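Side-chain contacts in Tb427.07.360- putative uncharacterized metacyclic invariant surface protein from Trypanosoma brucei (Trypanosoma brucei, PDB 5VTL), which is of unknown function but is probably an invariant surface protein of the metacyclic stage, built as an extended bundle of helices: residues A[9-12]-A[13-17]; A[107-110]-A[111-114]. All blocks are in the same frame, centred on the assembly; numbering follows the deposited sequence.

Contact 1: residues A[9-12]-A[13-17]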
ATOM      1  N   ALA A   9      25.231  -3.132   3.886  1.00  3.78           N
ATOM      2  CA  ALA A   9      24.308  -2.040   4.157  1.00  5.59           C
ATOM      3  C   ALA A   9      23.999  -1.242   2.880  1.00  3.98           C
ATOM      4  O   ALA A   9      22.840  -0.940   2.578  1.00  2.84           O
ATOM      5  CB  ALA A   9      24.907  -1.126   5.189  1.00  3.92           C
ATOM      6  N   ALA A  10      25.036  -0.900   2.129  1.00  4.44           N
ATOM      7  CA  ALA A  10      24.859  -0.126   0.904  1.00  3.23           C
ATOM      8  C   ALA A  10      24.065  -0.903  -0.130  1.00  4.51           C
ATOM      9  O   ALA A  10      23.251  -0.334  -0.845  1.00  3.98           O
ATOM     10  CB  ALA A  10      26.202   0.268   0.326  1.00  4.54           C
ATOM     11  N   CYS A  11      24.327  -2.202  -0.231  1.00  4.59           N
ATOM     12  CA  CYS A  11      23.630  -3.011  -1.213  1.00  4.20           C
ATOM     13  C   CYS A  11      22.132  -3.130  -0.885  1.00  4.54           C
ATOM     14  O   CYS A  11      21.270  -2.962  -1.745  1.00  4.08           O
ATOM     15  CB  CYS A  11      24.277  -4.391  -1.338  1.00  5.75           C
ATOM     16  SG  CYS A  11      23.445  -5.364  -2.610  1.00  8.99           S
ATOM     17  N   LEU A  12      21.811  -3.397   0.374  1.00  4.92           N
ATOM     18  CA  LEU A  12      20.414  -3.423   0.801  1.00  4.81           C
ATOM     19  C   LEU A  12      19.696  -2.125   0.446  1.00  5.36           C
ATOM     20  O   LEU A  12      18.559  -2.144  -0.043  1.00  4.29           O
ATOM     21  CB  LEU A  12      20.333  -3.690   2.302  1.00  3.56           C
ATOM     22  CG  LEU A  12      18.961  -4.053   2.876  1.00  6.86           C
ATOM     23  CD1 LEU A  12      19.142  -4.905   4.142  1.00 13.13           C
ATOM     24  CD2 LEU A  12      18.151  -2.802   3.219  1.00 10.19           C
ATOM     25  N   PHE A  13      20.372  -1.004   0.653  1.00  4.26           N
ATOM     26  CA  PHE A  13      19.789   0.309   0.374  1.00  3.09           C
ATOM     27  C   PHE A  13      19.572   0.505  -1.148  1.00  4.79           C
ATOM     28  O   PHE A  13      18.502   0.930  -1.595  1.00  3.46           O
ATOM     29  CB  PHE A  13      20.720   1.383   0.947  1.00  3.21           C
ATOM     30  CG  PHE A  13      20.160   2.772   0.910  1.00 13.85           C
ATOM     31  CD1 PHE A  13      18.795   2.995   0.995  1.00 16.51           C
ATOM     32  CD2 PHE A  13      21.006   3.863   0.757  1.00 22.98           C
ATOM     33  CE1 PHE A  13      18.287   4.278   0.961  1.00 12.81           C
ATOM     34  CE2 PHE A  13      20.498   5.157   0.723  1.00 23.20           C
ATOM     35  CZ  PHE A  13      19.140   5.359   0.819  1.00 16.32           C
ATOM     36  N   SER A  14      20.584   0.176  -1.947  1.00  4.83           N
ATOM     37  CA  SER A  14      20.461   0.288  -3.393  1.00  4.78           C
ATOM     38  C   SER A  14      19.331  -0.578  -3.955  1.00  5.03           C
ATOM     39  O   SER A  14      18.507  -0.121  -4.778  1.00  5.09           O
ATOM     40  CB  SER A  14      21.771  -0.093  -4.059  1.00  5.09           C
ATOM     41  OG  SER A  14      21.641  -0.033  -5.470  1.00  4.80           O
ATOM     42  N   GLU A  15      19.280  -1.840  -3.537  1.00  4.01           N
ATOM     43  CA  GLU A  15      18.260  -2.737  -4.062  1.00  3.46           C
ATOM     44  C   GLU A  15      16.864  -2.317  -3.576  1.00  3.40           C
ATOM     45  O   GLU A  15      15.876  -2.473  -4.278  1.00  5.51           O
ATOM     46  CB  GLU A  15      18.595  -4.191  -3.700  1.00  8.59           C
ATOM     47  CG  GLU A  15      19.869  -4.651  -4.420  1.00  4.77           C
ATOM     48  CD  GLU A  15      20.276  -6.086  -4.149  1.00  8.71           C
ATOM     49  OE1 GLU A  15      19.869  -6.646  -3.112  1.00  5.48           O
ATOM     50  OE2 GLU A  15      21.023  -6.647  -5.005  1.00  7.02           O
ATOM     51  N   ALA A  16      16.792  -1.752  -2.380  1.00  3.78           N
ATOM     52  CA  ALA A  16      15.544  -1.171  -1.896  1.00  3.31           C
ATOM     53  C   ALA A  16      15.071  -0.031  -2.806  1.00  5.03           C
ATOM     54  O   ALA A  16      13.918  -0.002  -3.223  1.00  3.61           O
ATOM     55  CB  ALA A  16      15.728  -0.674  -0.449  1.00  2.46           C
ATOM     56  N   LEU A  17      15.963   0.909  -3.116  1.00  5.43           N
ATOM     57  CA  LEU A  17      15.597   2.068  -3.914  1.00  3.63           C
ATOM     58  C   LEU A  17      15.226   1.633  -5.324  1.00  3.83           C
ATOM     59  O   LEU A  17      14.276   2.152  -5.888  1.00  3.45           O
ATOM     60  CB  LEU A  17      16.751   3.061  -3.982  1.00  4.61           C
ATOM     61  CG  LEU A  17      17.116   3.742  -2.664  1.00  7.39           C
ATOM     62  CD1 LEU A  17      18.473   4.442  -2.801  1.00  6.87           C
ATOM     63  CD2 LEU A  17      16.018   4.703  -2.261  1.00  8.55           C
TER
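Cys11 and Glu15 meet one turn apart on helix 4-58, a long helix of this protein's extended helical bundle; its sequence belongs to the glutamic acid/alanine-rich family of trypanosomes. The sulfur of Cys11 lies in van der Waals contact with the carboxylate, 3.6 Å from both CD and OE2 of Glu15. Cys11 SG stands anti to its own nitrogen (chi1 -178°), which turns the sulfur along the helix toward the next turn, where Glu15 follows with an extended chain. Neither end is left to this pair alone, because SG is joined in a disulfide to Cys132 and Glu15 OE2 accepts a hydrogen bond from Leu134 N; both ends thus tie the helix to the segment around 132-134.

The backbone bonds are all of the i to i+4 alpha-helical kind. Glu15 N to Cys11 O is the straightest, with an N-H...O angle of 173°, while Ala16 N reaches Leu12 O at 3.0 Å and a less linear 151°. Ala16 CB lies close to the same Leu12 O, at 3.2 Å.

Hydrophobic contacts occupy another side. Phe13 sends its ring between helices, against Ile108, Ala147, Leu163 and Met167. One ring face is covered within 13-17 by Leu17, whose CD1 sits 3.7 Å above the plane of the Phe13 ring, offset toward the rim.

Contact 2: residues A[107-110]-A[111-114]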
ATOM      1  N   PRO A 107      24.427   8.042  -6.041  1.00  5.31           N
ATOM      2  CA  PRO A 107      25.535   8.012  -5.060  1.00  3.24           C
ATOM      3  C   PRO A 107      25.805   6.623  -4.420  1.00  5.49           C
ATOM      4  O   PRO A 107      26.959   6.270  -4.172  1.00  3.89           O
ATOM      5  CB  PRO A 107      25.091   9.022  -4.000  1.00  6.49           C
ATOM      6  CG  PRO A 107      24.003   9.857  -4.665  1.00 10.66           C
ATOM      7  CD  PRO A 107      23.331   8.939  -5.618  1.00  7.35           C
ATOM      8  N   ILE A 108      24.757   5.848  -4.165  1.00  4.50           N
ATOM      9  CA  ILE A 108      24.915   4.534  -3.542  1.00  3.97           C
ATOM     10  C   ILE A 108      25.567   3.593  -4.545  1.00  5.28           C
ATOM     11  O   ILE A 108      26.496   2.851  -4.235  1.00  4.89           O
ATOM     12  CB  ILE A 108      23.563   3.944  -3.093  1.00  2.75           C
ATOM     13  CG1 ILE A 108      22.753   4.996  -2.334  1.00 13.64           C
ATOM     14  CG2 ILE A 108      23.778   2.671  -2.250  1.00  5.50           C
ATOM     15  CD1 ILE A 108      23.430   5.583  -1.184  1.00 11.57           C
ATOM     16  N   ASP A 109      25.085   3.626  -5.773  1.00  3.11           N
ATOM     17  CA  ASP A 109      25.652   2.749  -6.781  1.00  3.29           C
ATOM     18  C   ASP A 109      27.096   3.129  -7.165  1.00  3.93           C
ATOM     19  O   ASP A 109      27.902   2.258  -7.494  1.00  4.02           O
ATOM     20  CB  ASP A 109      24.739   2.723  -8.004  1.00  6.88           C
ATOM     21  CG  ASP A 109      23.433   2.025  -7.735  1.00  9.17           C
ATOM     22  OD1 ASP A 109      23.358   1.208  -6.778  1.00  6.02           O
ATOM     23  OD2 ASP A 109      22.473   2.292  -8.498  1.00  3.96           O
ATOM     24  N   ASP A 110      27.436   4.415  -7.092  1.00  5.38           N
ATOM     25  CA  ASP A 110      28.829   4.831  -7.277  1.00  5.02           C
ATOM     26  C   ASP A 110      29.696   4.200  -6.182  1.00  3.78           C
ATOM     27  O   ASP A 110      30.765   3.673  -6.456  1.00  3.44           O
ATOM     28  CB  ASP A 110      28.979   6.365  -7.207  1.00  3.13           C
ATOM     29  CG  ASP A 110      28.671   7.056  -8.543  1.00  5.00           C
ATOM     30  OD1 ASP A 110      28.363   6.368  -9.567  1.00  3.60           O
ATOM     31  OD2 ASP A 110      28.757   8.294  -8.565  1.00  6.91           O
ATOM     32  N   TYR A 111      29.227   4.285  -4.936  1.00  3.94           N
ATOM     33  CA  TYR A 111      29.953   3.688  -3.812  1.00  2.70           C
ATOM     34  C   TYR A 111      30.156   2.206  -4.068  1.00  3.09           C
ATOM     35  O   TYR A 111      31.262   1.684  -3.891  1.00  3.53           O
ATOM     36  CB  TYR A 111      29.219   3.914  -2.482  1.00  4.04           C
ATOM     37  CG  TYR A 111      29.753   3.013  -1.383  1.00  3.06           C
ATOM     38  CD1 TYR A 111      30.917   3.322  -0.729  1.00  6.19           C
ATOM     39  CD2 TYR A 111      29.114   1.824  -1.050  1.00  3.80           C
ATOM     40  CE1 TYR A 111      31.427   2.507   0.257  1.00  3.91           C
ATOM     41  CE2 TYR A 111      29.622   0.988  -0.050  1.00  4.58           C
ATOM     42  CZ  TYR A 111      30.779   1.334   0.588  1.00  3.79           C
ATOM     43  OH  TYR A 111      31.289   0.509   1.573  1.00  5.65           O
ATOM     44  N   LEU A 112      29.106   1.513  -4.487  1.00  4.24           N
ATOM     45  CA  LEU A 112      29.224   0.075  -4.716  1.00  2.71           C
ATOM     46  C   LEU A 112      30.236  -0.237  -5.825  1.00  5.32           C
ATOM     47  O   LEU A 112      31.073  -1.135  -5.668  1.00  5.15           O
ATOM     48  CB  LEU A 112      27.863  -0.545  -5.026  1.00  5.97           C
ATOM     49  CG  LEU A 112      26.901  -0.640  -3.836  1.00  5.29           C
ATOM     50  CD1 LEU A 112      25.487  -0.980  -4.321  1.00  4.93           C
ATOM     51  CD2 LEU A 112      27.376  -1.634  -2.782  1.00  5.76           C
ATOM     52  N   LYS A 113      30.207   0.527  -6.915  1.00  4.82           N
ATOM     53  CA  LYS A 113      31.171   0.319  -7.986  1.00  4.63           C
ATOM     54  C   LYS A 113      32.585   0.572  -7.481  1.00  4.73           C
ATOM     55  O   LYS A 113      33.526  -0.146  -7.839  1.00  5.87           O
ATOM     56  CB  LYS A 113      30.860   1.227  -9.179  1.00  6.45           C
ATOM     57  CG  LYS A 113      31.898   1.181 -10.295  1.00 10.70           C
ATOM     58  CD  LYS A 113      31.392   1.922 -11.541  1.00 14.73           C
ATOM     59  CE  LYS A 113      32.208   1.577 -12.798  1.00 27.50           C
ATOM     60  NZ  LYS A 113      32.093   2.662 -13.860  1.00 33.28           N
ATOM     61  N   SER A 114      32.728   1.586  -6.632  1.00  4.31           N
ATOM     62  CA  SER A 114      34.025   1.942  -6.044  1.00  3.54           C
ATOM     63  C   SER A 114      34.636   0.814  -5.236  1.00  9.14           C
ATOM     64  O   SER A 114      35.844   0.743  -5.132  1.00 11.54           O
ATOM     65  CB  SER A 114      33.928   3.202  -5.154  1.00  7.56           C
ATOM     66  OG  SER A 114      33.543   2.879  -3.804  1.00  5.88           O
TER
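Asp109 and Leu112 make the side-chain contact of this turn, three residues apart on helix 105-116. Asp109 OD1 comes 3.9 Å from the methyl CD1 of Leu112, and the two side chains cross obliquely. Both have CG anti to their own carbonyl carbon (chi1 -69° and -72°), a shared setting that sends the two branches off the helix in a similar sense. Leu112 also leans on the preceding turn: its CG is 3.5 Å from Ile108 O, the same oxygen that receives Leu112 N at 2.9 Å. That carbonyl oxygen lies at the edge of the Tyr111 ring, near its plane, and 3.4 Å from Tyr111 CB.

The backbone holds these groups in place through four successive i to i+4 bonds, from Tyr111 N to Pro107 O through Ser114 N to Asp110 O. Ser114 adds a side-chain bond to an earlier carbonyl: its OG donates to Tyr111 O at 2.6 Å, so this oxygen has a hydroxyl partner within the same turn. A chi1 of 86° swings the hydroxyl back over the helix to reach it.

Further out, helix 4-58 covers the inward groups. Asp109 OD1 is hydrogen-bonded to Ser14 OG, and Tyr111 rests on Ala10 and His6. Tyr111 OH is hydrogen-bonded to Gln1 O, ahead of that helix. Asp110 and Lys113 lie on the exposed side, with OD1 and NZ 6.8 Å apart, too far for a salt bridge. The pattern is that of a short amphipathic alpha helix packed against a long helix of a helical bundle.

Contact 1 is buried and contact 2 mostly at the surface, yet they face each other, with centres about 11 Å apart. Contact 1 belongs to helix 4-58 and contact 2 to helix 105-116, so each represents one partner of the same helix-helix interface. The seam joins a polar side-chain link to close packing, as where Ala10 O lies 3.4 Å from Ile108 CG2. Their chemistry follows their positions: 9-17 is rich in alanine and aliphatic or aromatic side chains, and holds one cysteine of a disulfide and one charged residue, Glu15, whose carboxylate is bonded to a backbone N-H; 107-114 has more charge, with Asp110 and Lys113 exposed.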